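Long-range contacts in sialidase B (Streptococcus pneumoniae serotype 4, PDB 4XJW), which cleaves terminal sialic acid residues from oligosaccharides, glycoproteins and glycolipids by hydrolysing alpha-2,3, alpha-2,6 and alpha-2,8 glycosidic linkages: residues Q192-S197 against V647-L652; F206-L211 against L629-D634; S579-G584 against Y613-I618. The protein carries 1 engineered substitution. All blocks are in the same frame, centred on the assembly; numbering follows the deposited sequence.

From the N terminus, the chain reaches residues 192-197 after helix 179-182 and then enters strand 205-213, which carries 206-211. Much later, the loop 579-584 and then 613-618 come together in contact 3, a short closure of 28 intervening residues. Strand 626-631 next brings 629-634 back to 206-211, so contact 2 encloses contact 3. Strand 647-652 finally returns to 192-197, and contact 1 encloses both; none of the three cross. Strands 616-620, 626-631 and 647-652 are consecutive neighbours in one antiparallel sheet. Through it the contacts tie the start of the catalytic propeller to its end, around the putative substrate-binding arginines Arg207 and Arg581.

Contact 1 of 3, residues Q192-S197 against V647-L652; sequences QLIFQS and VQYIDL
Gln192 and Tyr649 form a single antiparallel, hydrogen-bonded beta bridge along the outer strand of the last propeller sheet. Within 192-197, Gln192 alone pairs beside strand 647-652, consistent with the ring closure of a sialidase beta-propeller, where the start and the end of the propeller portion of the chain meet. Gln192 N donates to Tyr649 O at 2.8 Å, and Tyr649 N returns the bond to Gln192 O at 2.9 Å. From CB, the Gln192 side chain sets out with CG between the backbone N and the carbonyl carbon (chi1 55°), which lays it alongside the tyrosine. Gln192 CG meets ring atom CD2 of Tyr649 at 3.5 Å, CD follows the same edge, and OE1 reaches the rim in the ring plane. The amide stands nearly perpendicular to the ring, 82° between planes. At the tip, Gln192 OE1 accepts from a water at 2.6 Å that also donates to Tyr649 O, so Tyr649 O accepts both from Gln192 N and from the water, while Gln192 NE2 bonds to the Lys249 carbonyl. Beyond the bridge the backbones part, and two waters sit between Phe195 O and Val647 O, one of them accepting from Ile194 N. Apolar contact continues where Ile194 CD1 packs on Tyr649 CB at 4.0 Å. On the Leu193 side, Leu193 CD2 lies 3.5 Å from Val647 O.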
loop_
_atom_site.group_PDB
_atom_site.type_symbol
_atom_site.label_atom_id
_atom_site.label_comp_id
_atom_site.label_asym_id
_atom_site.label_seq_id
_atom_site.Cartn_x
_atom_site.Cartn_y
_atom_site.Cartn_z
ATOM N N GLN A 192 -1.725 -5.185 -13.110
ATOM C CA GLN A 192 -0.475 -4.522 -13.436
ATOM C C GLN A 192 0.038 -3.716 -12.253
ATOM O O GLN A 192 -0.668 -3.525 -11.250
ATOM C CB GLN A 192 -0.639 -3.638 -14.670
ATOM C CG GLN A 192 -1.754 -2.635 -14.552
ATOM C CD GLN A 192 -2.255 -2.156 -15.920
ATOM O OE1 GLN A 192 -3.330 -2.557 -16.392
ATOM N NE2 GLN A 192 -1.485 -1.285 -16.544
ATOM N N LEU A 193 1.289 -3.279 -12.351
ATOM C CA LEU A 193 1.886 -2.436 -11.327
ATOM C C LEU A 193 1.983 -0.998 -11.823
ATOM O O LEU A 193 2.385 -0.745 -12.966
ATOM C CB LEU A 193 3.268 -2.963 -10.906
ATOM C CG LEU A 193 3.335 -4.376 -10.316
ATOM C CD1 LEU A 193 4.775 -4.746 -9.991
ATOM C CD2 LEU A 193 2.444 -4.452 -9.088
ATOM N N ILE A 194 1.588 -0.063 -10.965
ATOM C CA ILE A 194 1.790 1.356 -11.198
ATOM C C ILE A 194 3.067 1.815 -10.487
ATOM O O ILE A 194 3.988 2.353 -11.114
ATOM C CB ILE A 194 0.582 2.186 -10.723
ATOM C CG1 ILE A 194 -0.688 1.727 -11.444
ATOM C CG2 ILE A 194 0.819 3.676 -10.991
ATOM C CD1 ILE A 194 -1.943 2.427 -11.006
ATOM N N PHE A 195 3.112 1.613 -9.177
ATOM C CA PHE A 195 4.295 1.865 -8.366
ATOM C C PHE A 195 4.948 0.527 -8.074
ATOM O O PHE A 195 4.253 -0.466 -7.839
ATOM C CB PHE A 195 3.872 2.542 -7.056
ATOM C CG PHE A 195 3.069 3.795 -7.266
ATOM C CD1 PHE A 195 3.706 5.002 -7.545
ATOM C CD2 PHE A 195 1.678 3.767 -7.208
ATOM C CE1 PHE A 195 2.979 6.179 -7.768
ATOM C CE2 PHE A 195 0.931 4.942 -7.416
ATOM C CZ PHE A 195 1.579 6.143 -7.680
ATOM N N GLN A 196 6.274 0.465 -8.115
ATOM C CA GLN A 196 6.923 -0.820 -7.884
ATOM C C GLN A 196 8.340 -0.643 -7.384
ATOM O O GLN A 196 8.951 0.385 -7.618
ATOM C CB GLN A 196 6.911 -1.673 -9.157
ATOM C CG GLN A 196 7.651 -1.039 -10.328
ATOM C CD GLN A 196 7.080 -1.474 -11.661
ATOM O OE1 GLN A 196 7.248 -2.613 -12.076
ATOM N NE2 GLN A 196 6.381 -0.559 -12.337
ATOM N N SER A 197 8.851 -1.650 -6.680
ATOM C CA SER A 197 10.224 -1.612 -6.174
ATOM C C SER A 197 11.247 -1.332 -7.266
ATOM O O SER A 197 11.232 -1.964 -8.319
ATOM C CB SER A 197 10.569 -2.938 -5.509
ATOM O OG SER A 197 9.723 -3.186 -4.419
ATOM N N VAL A 647 0.756 -3.755 -3.896
ATOM C CA VAL A 647 -0.240 -2.772 -4.345
ATOM C C VAL A 647 -0.341 -2.940 -5.861
ATOM O O VAL A 647 0.626 -2.721 -6.595
ATOM C CB VAL A 647 0.146 -1.326 -3.988
ATOM C CG1 VAL A 647 -0.891 -0.331 -4.544
ATOM C CG2 VAL A 647 0.255 -1.158 -2.462
ATOM N N GLN A 648 -1.510 -3.387 -6.304
ATOM C CA GLN A 648 -1.726 -3.813 -7.685
ATOM C C GLN A 648 -2.985 -3.200 -8.271
ATOM O O GLN A 648 -3.910 -2.837 -7.549
ATOM C CB GLN A 648 -1.823 -5.343 -7.721
ATOM C CG GLN A 648 -0.555 -6.025 -7.237
ATOM C CD GLN A 648 -0.628 -7.529 -7.243
ATOM O OE1 GLN A 648 -1.662 -8.122 -7.545
ATOM N NE2 GLN A 648 0.495 -8.169 -6.885
ATOM N N TYR A 649 -2.994 -3.078 -9.598
ATOM C CA TYR A 649 -4.073 -2.419 -10.339
ATOM C C TYR A 649 -4.782 -3.412 -11.263
ATOM O O TYR A 649 -4.134 -4.148 -12.027
ATOM C CB TYR A 649 -3.497 -1.269 -11.181
ATOM C CG TYR A 649 -4.527 -0.590 -12.076
ATOM C CD1 TYR A 649 -5.401 0.346 -11.551
ATOM C CD2 TYR A 649 -4.627 -0.899 -13.436
ATOM C CE1 TYR A 649 -6.353 0.974 -12.356
ATOM C CE2 TYR A 649 -5.584 -0.275 -14.254
ATOM C CZ TYR A 649 -6.441 0.660 -13.695
ATOM O OH TYR A 649 -7.401 1.291 -14.461
ATOM N N ILE A 650 -6.111 -3.415 -11.209
ATOM C CA ILE A 650 -6.906 -4.217 -12.141
ATOM C C ILE A 650 -7.966 -3.358 -12.832
ATOM O O ILE A 650 -8.349 -2.300 -12.328
ATOM C CB ILE A 650 -7.581 -5.419 -11.457
ATOM C CG1 ILE A 650 -8.513 -4.949 -10.334
ATOM C CG2 ILE A 650 -6.533 -6.405 -10.919
ATOM C CD1 ILE A 650 -9.383 -6.046 -9.748
ATOM N N ASP A 651 -8.443 -3.847 -13.976
ATOM C CA ASP A 651 -9.497 -3.200 -14.747
ATOM C C ASP A 651 -10.714 -4.126 -14.779
ATOM O O ASP A 651 -10.590 -5.298 -15.141
ATOM C CB ASP A 651 -8.994 -2.940 -16.177
ATOM C CG ASP A 651 -10.040 -2.287 -17.069
ATOM O OD1 ASP A 651 -10.937 -3.005 -17.568
ATOM O OD2 ASP A 651 -9.946 -1.062 -17.286
ATOM N N LEU A 652 -11.876 -3.610 -14.390
ATOM C CA LEU A 652 -13.103 -4.398 -14.405
ATOM C C LEU A 652 -14.189 -3.707 -15.216
ATOM O O LEU A 652 -14.200 -2.476 -15.351
ATOM C CB LEU A 652 -13.595 -4.643 -12.984
ATOM C CG LEU A 652 -12.687 -5.503 -12.100
ATOM C CD1 LEU A 652 -13.130 -5.422 -10.641
ATOM C CD2 LEU A 652 -12.686 -6.932 -12.592
HETATM O O HOH W 1 -4.424 -4.438 -14.880
HETATM O O HOH W 2 1.451 -0.642 -8.091
HETATM O O HOH W 3 3.333 -2.285 -5.727
#

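Contact 2 of 3, residues F206-L211 against L629-D634; sequences FRIPTL and LFEKYD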
loop_
_atom_site.group_PDB
_atom_site.type_symbol
_atom_site.label_atom_id
_atom_site.label_comp_id
_atom_site.label_asym_id
_atom_site.label_seq_id
_atom_site.Cartn_x
_atom_site.Cartn_y
_atom_site.Cartn_z
ATOM N N PHE A 206 5.050 0.209 -0.659
ATOM C CA PHE A 206 3.987 1.162 -0.981
ATOM C C PHE A 206 2.748 0.800 -0.207
ATOM O O PHE A 206 2.482 -0.382 0.032
ATOM C CB PHE A 206 3.677 1.161 -2.483
ATOM C CG PHE A 206 4.843 1.553 -3.317
ATOM C CD1 PHE A 206 5.138 2.891 -3.526
ATOM C CD2 PHE A 206 5.687 0.586 -3.832
ATOM C CE1 PHE A 206 6.243 3.258 -4.253
ATOM C CE2 PHE A 206 6.789 0.944 -4.587
ATOM C CZ PHE A 206 7.076 2.283 -4.787
ATOM N N ARG A 207 1.993 1.821 0.194
ATOM C CA ARG A 207 0.736 1.619 0.911
ATOM C C ARG A 207 -0.170 2.796 0.601
ATOM O O ARG A 207 0.284 3.850 0.136
ATOM C CB ARG A 207 0.920 1.527 2.443
ATOM C CG ARG A 207 1.331 0.129 2.996
ATOM C CD ARG A 207 0.622 -0.185 4.333
ATOM N NE ARG A 207 -0.826 -0.328 4.235
ATOM C CZ ARG A 207 -1.656 -0.368 5.284
ATOM N NH1 ARG A 207 -1.164 -0.273 6.517
ATOM N NH2 ARG A 207 -2.987 -0.502 5.103
ATOM N N ILE A 208 -1.455 2.611 0.875
ATOM C CA ILE A 208 -2.447 3.687 0.845
ATOM C C ILE A 208 -2.669 4.273 -0.564
ATOM O O ILE A 208 -2.417 5.452 -0.800
ATOM C CB ILE A 208 -2.106 4.849 1.827
ATOM C CG1 ILE A 208 -1.451 4.356 3.123
ATOM C CG2 ILE A 208 -3.366 5.607 2.187
ATOM C CD1 ILE A 208 -2.293 3.367 3.926
ATOM N N PRO A 209 -3.159 3.452 -1.501
ATOM C CA PRO A 209 -3.353 3.898 -2.887
ATOM C C PRO A 209 -4.568 4.797 -3.039
ATOM O O PRO A 209 -5.553 4.666 -2.296
ATOM C CB PRO A 209 -3.633 2.592 -3.624
ATOM C CG PRO A 209 -4.246 1.693 -2.572
ATOM C CD PRO A 209 -3.510 2.032 -1.314
ATOM N N THR A 210 -4.510 5.685 -4.030
ATOM C CA THR A 210 -5.652 6.507 -4.428
ATOM C C THR A 210 -5.769 6.478 -5.954
ATOM O O THR A 210 -4.800 6.161 -6.657
ATOM C CB THR A 210 -5.556 7.972 -3.941
ATOM O OG1 THR A 210 -4.712 8.721 -4.823
ATOM C CG2 THR A 210 -5.015 8.054 -2.495
ATOM N N LEU A 211 -6.973 6.773 -6.446
ATOM C CA LEU A 211 -7.237 6.947 -7.883
ATOM C C LEU A 211 -8.257 8.053 -8.045
ATOM O O LEU A 211 -9.139 8.205 -7.223
ATOM C CB LEU A 211 -7.817 5.657 -8.480
ATOM C CG LEU A 211 -6.930 4.432 -8.674
ATOM C CD1 LEU A 211 -7.770 3.219 -9.080
ATOM C CD2 LEU A 211 -5.839 4.713 -9.695
ATOM N N LEU A 629 -7.108 0.015 -7.606
ATOM C CA LEU A 629 -5.730 -0.066 -7.145
ATOM C C LEU A 629 -5.807 -0.409 -5.663
ATOM O O LEU A 629 -6.382 0.339 -4.876
ATOM C CB LEU A 629 -5.011 1.265 -7.353
ATOM C CG LEU A 629 -3.544 1.312 -6.947
ATOM C CD1 LEU A 629 -2.732 0.360 -7.810
ATOM C CD2 LEU A 629 -3.016 2.740 -7.069
ATOM N N PHE A 630 -5.251 -1.550 -5.286
ATOM C CA PHE A 630 -5.490 -2.036 -3.930
ATOM C C PHE A 630 -4.306 -2.777 -3.335
ATOM O O PHE A 630 -3.451 -3.317 -4.060
ATOM C CB PHE A 630 -6.721 -2.947 -3.915
ATOM C CG PHE A 630 -6.530 -4.242 -4.666
ATOM C CD1 PHE A 630 -6.681 -4.292 -6.050
ATOM C CD2 PHE A 630 -6.199 -5.412 -3.986
ATOM C CE1 PHE A 630 -6.501 -5.490 -6.754
ATOM C CE2 PHE A 630 -6.033 -6.607 -4.678
ATOM C CZ PHE A 630 -6.179 -6.650 -6.052
ATOM N N GLU A 631 -4.284 -2.822 -2.002
ATOM C CA GLU A 631 -3.295 -3.578 -1.269
ATOM C C GLU A 631 -3.704 -5.044 -1.272
ATOM O O GLU A 631 -4.627 -5.433 -0.560
ATOM C CB GLU A 631 -3.215 -3.032 0.165
ATOM C CG GLU A 631 -2.639 -1.605 0.246
ATOM C CD GLU A 631 -2.712 -1.006 1.641
ATOM O OE1 GLU A 631 -3.453 -1.536 2.509
ATOM O OE2 GLU A 631 -1.984 -0.017 1.888
ATOM N N LYS A 632 -3.031 -5.864 -2.071
ATOM C CA LYS A 632 -3.347 -7.290 -2.141
ATOM C C LYS A 632 -2.603 -8.076 -1.056
ATOM O O LYS A 632 -1.802 -8.976 -1.331
ATOM C CB LYS A 632 -3.062 -7.876 -3.530
ATOM C CG LYS A 632 -3.753 -9.225 -3.746
ATOM C CD LYS A 632 -3.426 -9.856 -5.081
ATOM C CE LYS A 632 -4.144 -11.188 -5.226
ATOM N NZ LYS A 632 -5.591 -10.988 -5.480
ATOM N N TYR A 633 -2.880 -7.730 0.191
ATOM C CA TYR A 633 -2.322 -8.457 1.326
ATOM C C TYR A 633 -3.055 -8.022 2.561
ATOM O O TYR A 633 -3.844 -7.069 2.539
ATOM C CB TYR A 633 -0.806 -8.231 1.469
ATOM C CG TYR A 633 -0.374 -6.943 2.150
ATOM C CD1 TYR A 633 -0.570 -5.699 1.549
ATOM C CD2 TYR A 633 0.232 -6.976 3.393
ATOM C CE1 TYR A 633 -0.157 -4.521 2.182
ATOM C CE2 TYR A 633 0.657 -5.825 4.029
ATOM C CZ TYR A 633 0.470 -4.595 3.422
ATOM O OH TYR A 633 0.897 -3.455 4.076
ATOM N N ASP A 634 -2.824 -8.737 3.648
ATOM C CA ASP A 634 -3.459 -8.356 4.888
ATOM C C ASP A 634 -2.561 -7.361 5.617
ATOM O O ASP A 634 -1.571 -7.736 6.254
ATOM C CB ASP A 634 -3.742 -9.587 5.732
ATOM C CG ASP A 634 -4.581 -9.263 6.944
ATOM O OD1 ASP A 634 -4.382 -8.174 7.521
ATOM O OD2 ASP A 634 -5.431 -10.100 7.316
#
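Arg207 and Glu631 are joined by a two-nitrogen salt bridge, made side-on by the guanidinium. Arg207 NE donates to Glu631 OE2 at 2.6 Å, and Arg207 NH2 donates to Glu631 OE1 at 2.8 Å, where it meets the syn lone pair. The two planes are turned 47° apart: OE2 lies close to the guanidinium plane, whereas NE reaches it from above the carboxylate plane. Bends at chi2 and chi3 (65°) turn the arginine tip across the extended glutamate. Glu631 OE2 has a second donor, the backbone N of Ile208 at 2.9 Å, approaching from the opposite face of the carboxylate. OE1 is held as well by the backbone N of Tyr615. With both oxygens bonded in this way, the carboxylate's rotation is fixed, consistent with a second-shell role for Glu631 in positioning Arg207.

Close packing completes the grip: Tyr633 OH comes within 3.3 Å of Arg207 CD, its ring nearly perpendicular to the guanidinium, and Ile208 CD1 rests over one guanidinium face near its rim.

Apolar contacts follow along the chain. Pro209 CB packs on Leu629 CD2 at 3.5 Å, and Leu211 CD1 abuts Leu629 CB at 3.8 Å, the two leucine side chains crossing at about a right angle. Pro209 CG also lies close to the Leu629 carbonyl oxygen.

Residues 206-209 form the Phe-Arg-Ile-Pro motif of sialidases, whose arginine belongs to the triad expected to bind the sialic acid carboxylate; a glutamate paired with that arginine is a hallmark of these active sites.

Contact 3 of 3, residues S579-G584 against Y613-I618; sequences SGRKGG and YAYSAI
The guanidinium of Arg581 is met over one face by the rim of the Tyr615 ring, with Tyr615 CE1 lying 3.9 Å from Arg581 CZ. The planes are 67° apart. At the guanidinium's own edge, in plane, sits a water that accepts from Arg581 NH2 at 3.2 Å and donates to Tyr615 OH. The other ring, that of Tyr613, carries Gly584 on one face. Gly584 CA is 3.6 Å from the centroid of the Tyr613 ring and 26° off its normal, a CH-pi contact. Because this glycine has no side chain, the backbone can settle directly on the ring, with Gly584 CA only 3.3 Å from Tyr613 CG.

One backbone bond links the segments, Tyr613 N to Arg581 O at 3.0 Å, with the donor above the carbonyl plane. The acceptor belongs to the central residue of an inverse gamma turn, Arg581. The Arg581 side chain runs extended from CG to NE, and Arg581 CD passes 3.8 Å from Ala614 CB. NE then bonds to Thr553, NH1 to Ser635 and NH2 to the Gly552 carbonyl, which hold the guanidinium beside Tyr615, the probable nucleophile. Tyr615 OH bonds to Glu503, as expected of the Tyr-Glu pair in sialidases.

Arg581 is, by similarity, another substrate-binding arginine and packs on Arg207 of strand 205-213. The backbone bond and the Gly584 packing join the loop leading into strand 584-592 to the residues just before strand 616-620, and Tyr613 OH separately ties those residues to Ser573 of strand 569-575, in the adjacent propeller sheet.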
loop_
_atom_site.group_PDB
_atom_site.type_symbol
_atom_site.label_atom_id
_atom_site.label_comp_id
_atom_site.label_asym_id
_atom_site.label_seq_id
_atom_site.Cartn_x
_atom_site.Cartn_y
_atom_site.Cartn_z
ATOM N N SER A 579 -12.875 -11.516 9.937
ATOM C CA SER A 579 -11.671 -12.154 10.471
ATOM C C SER A 579 -10.374 -11.395 10.201
ATOM O O SER A 579 -9.540 -11.244 11.090
ATOM C CB SER A 579 -11.566 -13.570 9.907
ATOM O OG SER A 579 -10.447 -14.246 10.432
ATOM N N GLY A 580 -10.189 -10.931 8.965
ATOM C CA GLY A 580 -8.953 -10.263 8.606
ATOM C C GLY A 580 -9.166 -9.356 7.415
ATOM O O GLY A 580 -10.295 -9.168 6.972
ATOM N N ARG A 581 -8.078 -8.784 6.906
ATOM C CA ARG A 581 -8.159 -7.960 5.703
ATOM C C ARG A 581 -7.966 -8.855 4.481
ATOM O O ARG A 581 -6.853 -9.042 3.976
ATOM C CB ARG A 581 -7.148 -6.812 5.767
ATOM C CG ARG A 581 -7.561 -5.733 6.748
ATOM C CD ARG A 581 -6.628 -4.547 6.804
ATOM N NE ARG A 581 -7.144 -3.503 7.703
ATOM C CZ ARG A 581 -6.417 -2.495 8.181
ATOM N NH1 ARG A 581 -5.128 -2.407 7.864
ATOM N NH2 ARG A 581 -6.967 -1.578 8.974
ATOM N N LYS A 582 -9.071 -9.458 4.058
ATOM C CA LYS A 582 -9.092 -10.484 3.023
ATOM C C LYS A 582 -10.494 -10.532 2.444
ATOM O O LYS A 582 -11.400 -9.840 2.936
ATOM C CB LYS A 582 -8.676 -11.850 3.593
ATOM C CG LYS A 582 -9.464 -12.301 4.818
ATOM C CD LYS A 582 -8.906 -13.617 5.365
ATOM C CE LYS A 582 -9.627 -14.024 6.645
ATOM N NZ LYS A 582 -8.957 -15.192 7.296
ATOM N N GLY A 583 -10.671 -11.297 1.371
ATOM C CA GLY A 583 -11.989 -11.440 0.777
ATOM C C GLY A 583 -12.491 -10.139 0.180
ATOM O O GLY A 583 -13.614 -9.694 0.445
ATOM N N GLY A 584 -11.648 -9.521 -0.639
ATOM C CA GLY A 584 -11.982 -8.230 -1.221
ATOM C C GLY A 584 -13.165 -8.296 -2.155
ATOM O O GLY A 584 -13.320 -9.266 -2.899
ATOM N N TYR A 613 -6.767 -8.518 1.057
ATOM C CA TYR A 613 -7.310 -7.313 0.442
ATOM C C TYR A 613 -7.481 -6.277 1.530
ATOM O O TYR A 613 -8.243 -6.489 2.473
ATOM C CB TYR A 613 -8.667 -7.619 -0.198
ATOM C CG TYR A 613 -9.201 -6.530 -1.113
ATOM C CD1 TYR A 613 -9.950 -5.455 -0.626
ATOM C CD2 TYR A 613 -8.985 -6.601 -2.478
ATOM C CE1 TYR A 613 -10.462 -4.462 -1.504
ATOM C CE2 TYR A 613 -9.479 -5.639 -3.352
ATOM C CZ TYR A 613 -10.206 -4.572 -2.861
ATOM O OH TYR A 613 -10.670 -3.648 -3.777
ATOM N N ALA A 614 -6.755 -5.169 1.436
ATOM C CA ALA A 614 -6.769 -4.183 2.504
ATOM C C ALA A 614 -7.255 -2.826 2.012
ATOM O O ALA A 614 -8.390 -2.724 1.566
ATOM C CB ALA A 614 -5.404 -4.114 3.222
ATOM N N TYR A 615 -6.431 -1.787 2.103
ATOM C CA TYR A 615 -6.854 -0.487 1.613
ATOM C C TYR A 615 -6.987 -0.525 0.094
ATOM O O TYR A 615 -6.305 -1.303 -0.596
ATOM C CB TYR A 615 -5.893 0.635 2.017
ATOM C CG TYR A 615 -5.988 1.097 3.449
ATOM C CD1 TYR A 615 -6.223 0.202 4.488
ATOM C CD2 TYR A 615 -5.790 2.429 3.777
ATOM C CE1 TYR A 615 -6.277 0.641 5.805
ATOM C CE2 TYR A 615 -5.844 2.866 5.084
ATOM C CZ TYR A 615 -6.068 1.964 6.091
ATOM O OH TYR A 615 -6.112 2.394 7.405
ATOM N N SER A 616 -7.875 0.315 -0.417
ATOM C CA SER A 616 -8.193 0.270 -1.827
ATOM C C SER A 616 -8.609 1.613 -2.384
ATOM O O SER A 616 -9.036 2.526 -1.673
ATOM C CB SER A 616 -9.286 -0.766 -2.077
ATOM O OG SER A 616 -10.525 -0.314 -1.544
ATOM N N ALA A 617 -8.471 1.709 -3.704
ATOM C CA ALA A 617 -8.877 2.876 -4.460
ATOM C C ALA A 617 -9.698 2.410 -5.654
ATOM O O ALA A 617 -9.306 1.466 -6.364
ATOM C CB ALA A 617 -7.639 3.648 -4.910
ATOM N N ILE A 618 -10.841 3.059 -5.878
ATOM C CA ILE A 618 -11.624 2.779 -7.077
ATOM C C ILE A 618 -11.995 4.040 -7.843
ATOM O O ILE A 618 -12.255 5.094 -7.262
ATOM C CB ILE A 618 -12.890 1.941 -6.779
ATOM C CG1 ILE A 618 -13.797 2.633 -5.755
ATOM C CG2 ILE A 618 -12.507 0.517 -6.331
ATOM C CD1 ILE A 618 -15.140 1.919 -5.604
HETATM O O HOH W 4 -5.294 0.899 10.079
#